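PDB 3E0X: lipase-esterase related protein from Clostridium acetobutylicum, which is of unconfirmed function but probably acts as a hydrolase of the alpha/beta-hydrolase fold, perhaps on ester substrates. Local coordinates for residues G117-D125 with C175-L184. Residues are numbered along the deposited sequence; the frame is centred on the assembly and turned at random.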
loop_
_atom_site.group_PDB
_atom_site.type_symbol
_atom_site.label_atom_id
_atom_site.label_comp_id
_atom_site.label_asym_id
_atom_site.label_seq_id
_atom_site.Cartn_x
_atom_site.Cartn_y
_atom_site.Cartn_z
ATOM N N GLY A 117 -5.673 -1.828 -3.443
ATOM C CA GLY A 117 -5.237 -3.021 -2.741
ATOM C C GLY A 117 -6.252 -4.139 -2.727
ATOM O O GLY A 117 -7.040 -4.355 -3.667
ATOM N N GLY A 118 -6.213 -4.882 -1.640
ATOM C CA GLY A 118 -7.049 -6.061 -1.509
ATOM C C GLY A 118 -6.599 -6.887 -0.316
ATOM O O GLY A 118 -5.516 -6.660 0.241
ATOM N N ALA A 119 -7.446 -7.840 0.061
ATOM C CA ALA A 119 -7.115 -8.809 1.086
ATOM C C ALA A 119 -6.767 -10.175 0.490
ATOM O O ALA A 119 -6.348 -11.072 1.195
ATOM C CB ALA A 119 -8.287 -8.962 2.049
ATOM N N ARG A 120 -7.001 -10.325 -0.803
ATOM C CA ARG A 120 -6.773 -11.571 -1.550
ATOM C C ARG A 120 -6.762 -11.139 -3.003
ATOM O O ARG A 120 -7.518 -10.251 -3.405
ATOM C CB ARG A 120 -7.905 -12.583 -1.258
ATOM C CG ARG A 120 -7.864 -13.923 -2.013
ATOM C CD ARG A 120 -9.147 -14.727 -1.756
ATOM N NE ARG A 120 -10.330 -14.117 -2.356
ATOM C CZ ARG A 120 -11.566 -14.209 -1.869
ATOM N NH1 ARG A 120 -11.813 -14.911 -0.776
ATOM N NH2 ARG A 120 -12.567 -13.595 -2.488
ATOM N N PHE A 121 -5.881 -11.753 -3.783
ATOM C CA PHE A 121 -5.694 -11.361 -5.176
ATOM C C PHE A 121 -5.849 -12.590 -6.059
ATOM O O PHE A 121 -4.953 -12.927 -6.836
ATOM C CB PHE A 121 -4.322 -10.696 -5.357
ATOM C CG PHE A 121 -4.113 -9.504 -4.452
ATOM C CD1 PHE A 121 -4.588 -8.237 -4.800
ATOM C CD2 PHE A 121 -3.474 -9.666 -3.231
ATOM C CE1 PHE A 121 -4.410 -7.144 -3.939
ATOM C CE2 PHE A 121 -3.288 -8.566 -2.364
ATOM C CZ PHE A 121 -3.747 -7.301 -2.726
ATOM N N ASP A 122 -7.007 -13.238 -5.962
ATOM C CA ASP A 122 -7.213 -14.556 -6.575
ATOM C C ASP A 122 -7.445 -14.552 -8.075
ATOM O O ASP A 122 -7.463 -15.616 -8.682
ATOM C CB ASP A 122 -8.353 -15.285 -5.853
ATOM C CG ASP A 122 -9.626 -14.479 -5.835
ATOM O OD1 ASP A 122 -9.616 -13.399 -5.238
ATOM O OD2 ASP A 122 -10.641 -14.899 -6.435
ATOM N N LYS A 123 -7.620 -13.371 -8.662
ATOM C CA LYS A 123 -7.898 -13.286 -10.086
ATOM C C LYS A 123 -6.751 -12.672 -10.901
ATOM O O LYS A 123 -6.929 -12.347 -12.077
ATOM C CB LYS A 123 -9.225 -12.572 -10.348
ATOM C CG LYS A 123 -10.426 -13.335 -9.828
ATOM C CD LYS A 123 -11.702 -12.806 -10.389
ATOM C CE LYS A 123 -12.888 -13.520 -9.726
ATOM N NZ LYS A 123 -14.175 -12.880 -10.119
ATOM N N LEU A 124 -5.576 -12.567 -10.295
ATOM C CA LEU A 124 -4.407 -12.078 -11.020
ATOM C C LEU A 124 -4.253 -12.828 -12.336
ATOM O O LEU A 124 -4.376 -14.051 -12.391
ATOM C CB LEU A 124 -3.148 -12.236 -10.177
ATOM C CG LEU A 124 -2.989 -11.245 -9.011
ATOM C CD1 LEU A 124 -1.921 -11.697 -8.022
ATOM C CD2 LEU A 124 -2.693 -9.815 -9.483
ATOM N N ASP A 125 -3.954 -12.074 -13.393
ATOM C CA ASP A 125 -3.924 -12.644 -14.739
ATOM C C ASP A 125 -3.068 -13.920 -14.780
ATOM O O ASP A 125 -1.898 -13.928 -14.356
ATOM C CB ASP A 125 -3.363 -11.608 -15.728
ATOM C CG ASP A 125 -3.389 -12.109 -17.151
ATOM O OD1 ASP A 125 -4.441 -11.946 -17.824
ATOM O OD2 ASP A 125 -2.357 -12.657 -17.618
ATOM N N CYS A 175 1.709 -11.655 -3.066
ATOM C CA CYS A 175 0.312 -11.250 -3.280
ATOM C C CYS A 175 -0.573 -12.398 -3.713
ATOM O O CYS A 175 -1.721 -12.503 -3.265
ATOM C CB CYS A 175 0.228 -10.128 -4.307
ATOM S SG CYS A 175 0.821 -8.544 -3.661
ATOM N N LYS A 176 -0.050 -13.275 -4.569
ATOM C CA LYS A 176 -0.847 -14.410 -5.006
ATOM C C LYS A 176 -1.120 -15.382 -3.834
ATOM O O LYS A 176 -2.150 -16.066 -3.825
ATOM C CB LYS A 176 -0.187 -15.129 -6.182
ATOM C CG LYS A 176 -0.982 -16.343 -6.608
ATOM C CD LYS A 176 -0.642 -16.873 -7.975
ATOM C CE LYS A 176 -1.484 -18.135 -8.189
ATOM N NZ LYS A 176 -0.801 -19.199 -8.960
ATOM N N LEU A 177 -0.227 -15.422 -2.845
ATOM C CA LEU A 177 -0.384 -16.320 -1.709
ATOM C C LEU A 177 -1.327 -15.782 -0.630
ATOM O O LEU A 177 -1.979 -16.585 0.023
ATOM C CB LEU A 177 0.966 -16.602 -1.071
ATOM C CG LEU A 177 1.956 -17.439 -1.890
ATOM C CD1 LEU A 177 3.329 -17.465 -1.193
ATOM C CD2 LEU A 177 1.444 -18.845 -2.172
ATOM N N ILE A 178 -1.396 -14.463 -0.424
ATOM C CA ILE A 178 -2.134 -13.917 0.740
ATOM C C ILE A 178 -3.656 -14.088 0.648
ATOM O O ILE A 178 -4.256 -13.924 -0.422
ATOM C CB ILE A 178 -1.777 -12.433 0.995
ATOM C CG1 ILE A 178 -2.260 -11.974 2.382
ATOM C CG2 ILE A 178 -2.307 -11.514 -0.139
ATOM C CD1 ILE A 178 -1.661 -12.750 3.603
ATOM N N ASP A 179 -4.280 -14.433 1.777
ATOM C CA ASP A 179 -5.729 -14.452 1.817
ATOM C C ASP A 179 -6.184 -14.098 3.220
ATOM O O ASP A 179 -6.289 -14.980 4.091
ATOM C CB ASP A 179 -6.245 -15.831 1.402
ATOM C CG ASP A 179 -7.758 -15.881 1.282
ATOM O OD1 ASP A 179 -8.430 -14.906 1.713
ATOM O OD2 ASP A 179 -8.254 -16.899 0.727
ATOM N N LEU A 180 -6.434 -12.810 3.436
ATOM C CA LEU A 180 -6.912 -12.333 4.740
ATOM C C LEU A 180 -8.425 -12.182 4.786
ATOM O O LEU A 180 -8.956 -11.634 5.748
ATOM C CB LEU A 180 -6.299 -10.967 5.083
ATOM C CG LEU A 180 -4.778 -10.947 5.206
ATOM C CD1 LEU A 180 -4.230 -9.520 5.090
ATOM C CD2 LEU A 180 -4.336 -11.625 6.486
ATOM N N VAL A 181 -9.124 -12.624 3.746
ATOM C CA VAL A 181 -10.533 -12.271 3.627
ATOM C C VAL A 181 -11.372 -12.713 4.832
ATOM O O VAL A 181 -12.205 -11.938 5.333
ATOM C CB VAL A 181 -11.137 -12.757 2.297
ATOM C CG1 VAL A 181 -12.672 -12.595 2.302
ATOM C CG2 VAL A 181 -10.556 -11.957 1.172
ATOM N N ASP A 182 -11.158 -13.941 5.293
ATOM C CA ASP A 182 -12.024 -14.477 6.350
ATOM C C ASP A 182 -11.672 -13.907 7.726
ATOM O O ASP A 182 -12.310 -14.236 8.730
ATOM C CB ASP A 182 -12.085 -16.015 6.306
ATOM C CG ASP A 182 -10.788 -16.694 6.696
ATOM O OD1 ASP A 182 -9.816 -16.036 7.121
ATOM O OD2 ASP A 182 -10.732 -17.949 6.561
ATOM N N ASN A 183 -10.668 -13.028 7.775
ATOM C CA ASN A 183 -10.342 -12.314 9.012
ATOM C C ASN A 183 -10.772 -10.855 9.009
ATOM O O ASN A 183 -10.705 -10.188 10.051
ATOM C CB ASN A 183 -8.859 -12.419 9.335
ATOM C CG ASN A 183 -8.507 -13.723 9.993
ATOM O OD1 ASN A 183 -7.666 -14.460 9.499
ATOM N ND2 ASN A 183 -9.187 -14.040 11.097
ATOM N N LEU A 184 -11.209 -10.357 7.853
ATOM C CA LEU A 184 -11.596 -8.940 7.747
ATOM C C LEU A 184 -12.683 -8.568 8.743
ATOM O O LEU A 184 -12.674 -7.468 9.293
ATOM C CB LEU A 184 -12.054 -8.588 6.330
ATOM C CG LEU A 184 -10.988 -8.609 5.218
ATOM C CD1 LEU A 184 -11.641 -8.419 3.855
ATOM C CD2 LEU A 184 -9.878 -7.589 5.512
HETATM O O HOH W 1 -10.720 -17.382 0.262
HETATM O O HOH W 2 -4.144 -13.790 -3.056
#
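Arg120 and Asp179 extend in the same direction, flank to flank, with the arginine methylenes lying along the carboxylate: Arg120 CD is 3.4 Å from Asp179 OD2. The guanidinium and carboxylate planes stand 83° apart, and Arg120 NH1 stays 4.2 Å from Asp179 OD1, too far for a salt bridge. A water joins the polar ends, accepting from Arg120 NH1 and donating to Asp179 OD2. The arginine starts fully extended and then bends at chi3 (68°), which brings Arg120 NE to Asp122 OD1 at 3.1 Å in a salt bridge approached from above the carboxylate plane, while Val181 CG2 rests over one face of the guanidinium, displaced toward its rim. Asp179 is held in turn: its OD1 accepts from the backbone N of Val181, closing an Asx turn, so one carboxylate shapes its own loop and lines the arginine.

Beside this polar pair the backbones are joined by a hydrogen bond, Leu180 N to Ala119 O at 2.8 Å. Next to it the Ala119 methyl packs among Leu180 CB, Val181 CG2 and Leu184 CD1; Ala119 CB lies 3.8 Å from Leu184 CD1. Further along, the Phe121 ring presents its edge to Cys175 O, with Phe121 CD2 3.3 Å from that oxygen, and to Ile178 CG2, whereas Cys175 SG approaches the ring obliquely, 4.8 Å from the Phe121 centroid. A second water accepts from Phe121 N and lies within hydrogen-bonding distance of the carbonyl oxygens of Cys175 and Ile178, where helix 165-177 ends.

Cys175 also packs on Ser25 of the ortho-xylene pocket. The contact thus joins the loop following core strand 109-115 to the end of a largely helical insertion, consistent with the cap, or lid, covering the active-site pocket in many alpha/beta hydrolases.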